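Local coordinates for serpin 2 (Anopheles gambiae, PDB 3PZF), which inhibits the clip-domain serine proteases that lead to phenoloxidase activation, and so restrains melanization in the mosquito hemolymph, at residues V30-K35 and L300-I305; F222-S227 and G364-N369. All coordinates share one frame; numbering follows the deposited sequence. Where two conformers were deposited one is given.

Interaction 1 of 2, residues V30-K35 and L300-I305; sequences VKEIFK and LQQVGI
Glu32 OE2 is flanked by two methylenes of one residue, lying 3.2 Å from Gln302 CB and 3.4 Å from Gln302 CG. The acid therefore meets the aliphatic root of the glutamine and not its amide: Gln302 bends at chi2 and leads its amide away, the nearer amide atom, OE1, lying 4.4 Å from Glu32 OE2, and the carboxylate and amide planes stand 44° apart. The reach comes from Glu32, whose CG is anti to the backbone N (chi1 174°) and whose chain then bends at chi2, laying the carboxylate across the last turn of helix 297-302. Closer to the Glu32 backbone the contact is apolar. Val303 CG1 lies 3.7 Å from Glu32 CB and also borders CG, so the methylenes of an otherwise polar residue serve as a partner for a branched side chain, which also touches Met28, one turn earlier in helix 24-35. A long amphipathic side chain suits this partly exposed seam, with its charge at the partly exposed end. Deeper in, Leu300 and Ile305 both rest on Leu52 of helix 45-58, and Leu300 CD2 is 3.8 Å from Ile305 CD1. That apolar pair accompanies the turn of chain in which Ile305 N bonds back to Leu300 O at 2.9 Å, while Gly304 takes the positive phi that side chains tolerate poorly. The arrangement is a Schellman motif ending helix 297-302, packed beside the N-terminal helix 24-35 in the helical part of the serpin fold.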
loop_
_atom_site.group_PDB
_atom_site.type_symbol
_atom_site.label_atom_id
_atom_site.label_comp_id
_atom_site.label_asym_id
_atom_site.label_seq_id
_atom_site.Cartn_x
_atom_site.Cartn_y
_atom_site.Cartn_z
ATOM N N VAL A 30 4.941 -7.553 1.115
ATOM C CA VAL A 30 5.019 -6.769 2.355
ATOM C C VAL A 30 6.128 -7.331 3.231
ATOM O O VAL A 30 6.956 -6.590 3.759
ATOM C CB VAL A 30 3.686 -6.792 3.106
ATOM C CG1 VAL A 30 3.902 -6.503 4.594
ATOM C CG2 VAL A 30 2.727 -5.751 2.491
ATOM N N LYS A 31 6.179 -8.648 3.362
ATOM C CA LYS A 31 7.179 -9.252 4.251
ATOM C C LYS A 31 8.594 -8.968 3.764
ATOM O O LYS A 31 9.500 -8.727 4.568
ATOM C CB LYS A 31 6.984 -10.760 4.352
ATOM C CG LYS A 31 5.765 -11.184 5.133
ATOM C CD LYS A 31 5.960 -12.612 5.593
ATOM C CE LYS A 31 4.753 -13.464 5.375
ATOM N NZ LYS A 31 5.048 -14.846 5.874
ATOM N N GLU A 32 8.781 -8.982 2.447
ATOM C CA GLU A 32 10.079 -8.686 1.842
ATOM C C GLU A 32 10.520 -7.258 2.141
ATOM O O GLU A 32 11.677 -7.006 2.455
ATOM C CB GLU A 32 10.008 -8.895 0.321
ATOM C CG GLU A 32 11.267 -8.491 -0.456
ATOM C CD GLU A 32 12.490 -9.339 -0.112
ATOM O OE1 GLU A 32 12.317 -10.510 0.275
ATOM O OE2 GLU A 32 13.624 -8.827 -0.215
ATOM N N ILE A 33 9.607 -6.309 2.013
ATOM C CA ILE A 33 9.945 -4.924 2.289
ATOM C C ILE A 33 10.261 -4.768 3.778
ATOM O O ILE A 33 11.282 -4.204 4.131
ATOM C CB ILE A 33 8.798 -3.964 1.895
ATOM C CG1 ILE A 33 8.411 -4.115 0.402
ATOM C CG2 ILE A 33 9.214 -2.554 2.131
ATOM C CD1 ILE A 33 9.558 -3.963 -0.530
ATOM N N PHE A 34 9.392 -5.269 4.650
ATOM C CA PHE A 34 9.559 -5.036 6.093
ATOM C C PHE A 34 10.886 -5.605 6.612
ATOM O O PHE A 34 11.569 -4.978 7.432
ATOM C CB PHE A 34 8.405 -5.665 6.893
ATOM C CG PHE A 34 7.080 -4.932 6.787
ATOM C CD1 PHE A 34 6.894 -3.853 5.930
ATOM C CD2 PHE A 34 6.009 -5.349 7.577
ATOM C CE1 PHE A 34 5.644 -3.207 5.841
ATOM C CE2 PHE A 34 4.766 -4.713 7.488
ATOM C CZ PHE A 34 4.577 -3.650 6.635
ATOM N N LYS A 35 11.246 -6.794 6.137
ATOM C CA LYS A 35 12.464 -7.481 6.589
ATOM C C LYS A 35 13.727 -6.724 6.211
ATOM O O LYS A 35 14.791 -6.955 6.788
ATOM C CB LYS A 35 12.536 -8.889 5.987
ATOM C CG LYS A 35 11.647 -9.921 6.686
ATOM N N LEU A 300 11.034 -6.701 -5.927
ATOM C CA LEU A 300 10.302 -7.548 -6.851
ATOM C C LEU A 300 11.192 -8.715 -7.274
ATOM O O LEU A 300 10.737 -9.855 -7.320
ATOM C CB LEU A 300 9.815 -6.758 -8.069
ATOM C CG LEU A 300 8.609 -5.836 -7.797
ATOM C CD1 LEU A 300 8.406 -4.857 -8.978
ATOM C CD2 LEU A 300 7.306 -6.621 -7.521
ATOM N N GLN A 301 12.464 -8.431 -7.540
ATOM C CA GLN A 301 13.406 -9.467 -7.956
ATOM C C GLN A 301 13.569 -10.486 -6.837
ATOM O O GLN A 301 13.609 -11.686 -7.077
ATOM C CB GLN A 301 14.756 -8.846 -8.336
ATOM C CG GLN A 301 14.715 -8.141 -9.704
ATOM C CD GLN A 301 15.985 -7.379 -10.061
ATOM O OE1 GLN A 301 16.297 -7.192 -11.237
ATOM N NE2 GLN A 301 16.713 -6.928 -9.052
ATOM N N GLN A 302 13.626 -9.998 -5.610
ATOM C CA GLN A 302 13.796 -10.876 -4.459
ATOM C C GLN A 302 12.638 -11.858 -4.313
ATOM O O GLN A 302 12.846 -12.989 -3.898
ATOM C CB GLN A 302 13.976 -10.060 -3.178
ATOM C CG GLN A 302 15.335 -9.383 -3.088
ATOM C CD GLN A 302 16.489 -10.369 -3.193
ATOM O OE1 GLN A 302 16.597 -11.299 -2.400
ATOM N NE2 GLN A 302 17.354 -10.172 -4.184
ATOM N N VAL A 303 11.425 -11.442 -4.667
ATOM C CA VAL A 303 10.282 -12.328 -4.513
ATOM C C VAL A 303 9.968 -13.123 -5.796
ATOM O O VAL A 303 8.927 -13.765 -5.877
ATOM C CB VAL A 303 9.016 -11.570 -4.050
ATOM C CG1 VAL A 303 9.233 -10.945 -2.674
ATOM C CG2 VAL A 303 8.617 -10.520 -5.084
ATOM N N GLY A 304 10.862 -13.084 -6.785
ATOM C CA GLY A 304 10.739 -13.946 -7.957
ATOM C C GLY A 304 10.272 -13.277 -9.242
ATOM O O GLY A 304 10.107 -13.939 -10.270
ATOM N N ILE A 305 10.053 -11.969 -9.193
ATOM C CA ILE A 305 9.641 -11.225 -10.380
ATOM C C ILE A 305 10.875 -10.587 -11.022
ATOM O O ILE A 305 11.297 -9.492 -10.641
ATOM C CB ILE A 305 8.577 -10.180 -10.022
ATOM C CG1 ILE A 305 7.373 -10.878 -9.393
ATOM C CG2 ILE A 305 8.155 -9.397 -11.268
ATOM C CD1 ILE A 305 6.294 -9.941 -8.949
#

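Interaction 2 of 2, residues F222-S227 and G364-N369; sequences FYYDNS and GVQIFN
Gln366 lays its CB 3.8 Å from Tyr224 CE2, with its CG at the same distance from that atom; the approach is oblique to the ring. With CG anti to its carbonyl carbon (chi1 -56°) and a further bend at chi2, the glutamine runs across the tyrosine at about a right angle, its amide plane 50° from the ring plane. A long, flexible chain suits this partly exposed place, where its methylenes can pack against an aromatic ring. The two strands are not direct neighbours: Tyr224 CA and Gln366 CA are 8.7 Å apart, and strand 277-295 runs between them, bonding through its backbone to Tyr224 at Glu277 and to Gln366 at Glu280. These are three neighbouring strands of serpin sheet C, in the order 366-369, 277-295, 211-227; strand 200-203 continues it beyond 211-227. Ile367 turns its side chain away from Tyr224, but its carbonyl O accepts a hydrogen bond from Gln233 NE2, which also bonds Tyr224 OH and so helps fix the tyrosine's position. Phe368 returns to the buried side, placing CD1 4.2 Å from Tyr224 CE1. Here the rings meet edge to edge, and the fully apolar phenylalanine continues inward to Phe248 and Leu250 of strand 244-251.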
loop_
_atom_site.group_PDB
_atom_site.type_symbol
_atom_site.label_atom_id
_atom_site.label_comp_id
_atom_site.label_asym_id
_atom_site.label_seq_id
_atom_site.Cartn_x
_atom_site.Cartn_y
_atom_site.Cartn_z
ATOM N N PHE A 222 -15.059 -2.545 19.577
ATOM C CA PHE A 222 -14.315 -2.802 18.339
ATOM C C PHE A 222 -14.112 -4.301 18.127
ATOM O O PHE A 222 -13.956 -5.049 19.071
ATOM C CB PHE A 222 -12.925 -2.169 18.388
ATOM C CG PHE A 222 -12.928 -0.688 18.703
ATOM C CD1 PHE A 222 -13.240 0.242 17.702
ATOM C CD2 PHE A 222 -12.595 -0.229 19.972
ATOM C CE1 PHE A 222 -13.244 1.615 17.979
ATOM C CE2 PHE A 222 -12.605 1.128 20.262
ATOM C CZ PHE A 222 -12.917 2.053 19.263
ATOM N N TYR A 223 -14.049 -4.721 16.874
ATOM C CA TYR A 223 -13.588 -6.073 16.578
ATOM C C TYR A 223 -12.154 -6.219 17.055
ATOM O O TYR A 223 -11.281 -5.379 16.762
ATOM C CB TYR A 223 -13.708 -6.391 15.095
ATOM C CG TYR A 223 -15.128 -6.669 14.664
ATOM C CD1 TYR A 223 -15.596 -7.972 14.582
ATOM C CD2 TYR A 223 -15.999 -5.634 14.346
ATOM C CE1 TYR A 223 -16.891 -8.242 14.192
ATOM C CE2 TYR A 223 -17.304 -5.894 13.950
ATOM C CZ TYR A 223 -17.742 -7.202 13.894
ATOM O OH TYR A 223 -19.022 -7.477 13.489
ATOM N N TYR A 224 -11.915 -7.318 17.761
ATOM C CA TYR A 224 -10.683 -7.504 18.505
ATOM C C TYR A 224 -10.469 -8.993 18.750
ATOM O O TYR A 224 -11.433 -9.771 18.892
ATOM C CB TYR A 224 -10.804 -6.769 19.846
ATOM C CG TYR A 224 -9.750 -7.191 20.827
ATOM C CD1 TYR A 224 -8.479 -6.637 20.795
ATOM C CD2 TYR A 224 -10.018 -8.180 21.768
ATOM C CE1 TYR A 224 -7.509 -7.047 21.675
ATOM C CE2 TYR A 224 -9.056 -8.599 22.653
ATOM C CZ TYR A 224 -7.810 -8.022 22.613
ATOM O OH TYR A 224 -6.854 -8.459 23.492
ATOM N N ASP A 225 -9.214 -9.412 18.798
ATOM C CA ASP A 225 -8.902 -10.725 19.362
ATOM C C ASP A 225 -7.449 -10.736 19.800
ATOM O O ASP A 225 -6.636 -10.011 19.243
ATOM C CB ASP A 225 -9.162 -11.865 18.337
ATOM C CG ASP A 225 -9.083 -13.263 18.984
ATOM O OD1 ASP A 225 -9.560 -13.428 20.122
ATOM O OD2 ASP A 225 -8.484 -14.171 18.378
ATOM N N ASN A 226 -7.128 -11.545 20.802
ATOM C CA ASN A 226 -5.741 -11.832 21.099
ATOM C C ASN A 226 -5.436 -13.151 20.446
ATOM O O ASN A 226 -5.903 -14.214 20.891
ATOM C CB ASN A 226 -5.491 -11.894 22.606
ATOM C CG ASN A 226 -4.006 -11.956 22.966
ATOM O OD1 ASN A 226 -3.670 -12.184 24.137
ATOM N ND2 ASN A 226 -3.128 -11.757 22.006
ATOM N N SER A 227 -4.722 -13.089 19.329
ATOM C CA SER A 227 -4.517 -14.286 18.519
ATOM C C SER A 227 -3.451 -15.193 19.097
ATOM O O SER A 227 -2.281 -14.833 19.147
ATOM C CB SER A 227 -4.125 -13.903 17.097
ATOM O OG SER A 227 -3.732 -15.069 16.377
ATOM N N GLY A 364 -15.848 -6.001 31.598
ATOM C CA GLY A 364 -14.894 -6.860 30.920
ATOM C C GLY A 364 -14.034 -6.231 29.836
ATOM O O GLY A 364 -13.795 -6.850 28.814
ATOM N N VAL A 365 -13.515 -5.030 30.063
ATOM C CA VAL A 365 -12.738 -4.359 29.008
ATOM C C VAL A 365 -11.382 -5.023 28.698
ATOM O O VAL A 365 -10.596 -5.289 29.596
ATOM C CB VAL A 365 -12.484 -2.889 29.389
ATOM C CG1 VAL A 365 -11.815 -2.157 28.245
ATOM C CG2 VAL A 365 -13.800 -2.204 29.750
ATOM N N GLN A 366 -11.082 -5.209 27.413
ATOM C CA GLN A 366 -9.810 -5.779 26.989
ATOM C C GLN A 366 -8.882 -4.579 26.773
ATOM O O GLN A 366 -9.359 -3.511 26.441
ATOM C CB GLN A 366 -9.959 -6.529 25.659
ATOM C CG GLN A 366 -11.041 -7.627 25.704
ATOM C CD GLN A 366 -10.806 -8.565 26.873
ATOM O OE1 GLN A 366 -11.572 -8.589 27.857
ATOM N NE2 GLN A 366 -9.713 -9.310 26.801
ATOM N N ILE A 367 -7.583 -4.749 26.949
ATOM C CA ILE A 367 -6.649 -3.617 26.840
ATOM C C ILE A 367 -5.722 -3.830 25.672
ATOM O O ILE A 367 -5.034 -4.834 25.622
ATOM C CB ILE A 367 -5.764 -3.478 28.100
ATOM C CG1 ILE A 367 -6.631 -3.259 29.338
ATOM C CG2 ILE A 367 -4.739 -2.338 27.918
ATOM C CD1 ILE A 367 -7.473 -2.030 29.265
ATOM N N PHE A 368 -5.686 -2.861 24.745
ATOM C CA PHE A 368 -4.815 -2.916 23.579
ATOM C C PHE A 368 -3.925 -1.676 23.700
ATOM O O PHE A 368 -4.392 -0.570 23.496
ATOM C CB PHE A 368 -5.648 -2.809 22.303
ATOM C CG PHE A 368 -4.854 -2.913 21.018
ATOM C CD1 PHE A 368 -4.717 -4.135 20.382
ATOM C CD2 PHE A 368 -4.278 -1.783 20.416
ATOM C CE1 PHE A 368 -4.018 -4.241 19.163
ATOM C CE2 PHE A 368 -3.592 -1.904 19.202
ATOM C CZ PHE A 368 -3.450 -3.138 18.607
ATOM N N ASN A 369 -2.668 -1.869 24.059
ATOM C CA ASN A 369 -1.793 -0.736 24.360
ATOM C C ASN A 369 -0.564 -0.820 23.492
ATOM O O ASN A 369 0.393 -1.526 23.829
ATOM C CB ASN A 369 -1.412 -0.722 25.852
ATOM C CG ASN A 369 -0.486 0.451 26.223
ATOM O OD1 ASN A 369 -0.213 1.366 25.423
ATOM N ND2 ASN A 369 0.016 0.415 27.455
#

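Interactions 1 and 2 lie in different parts of the serpin, their centres 31 Å apart and their nearest atoms about 14 Å apart, so neither touches the other. Their segments alternate along the chain, and strand 277-295 links the regions: one part of it separates the two strands of interaction 2, and its end leads into helix 297-302 of interaction 1. Interaction 2 is the one close in sequence to the inhibitory site, since 364-369 follows the inferred reactive bond, Lys359-Phe360, by only a few residues; that bond falls in a disordered portion of the loop. Interaction 1 instead belongs to the helical body, with no segment next to the hinge residues 344-348.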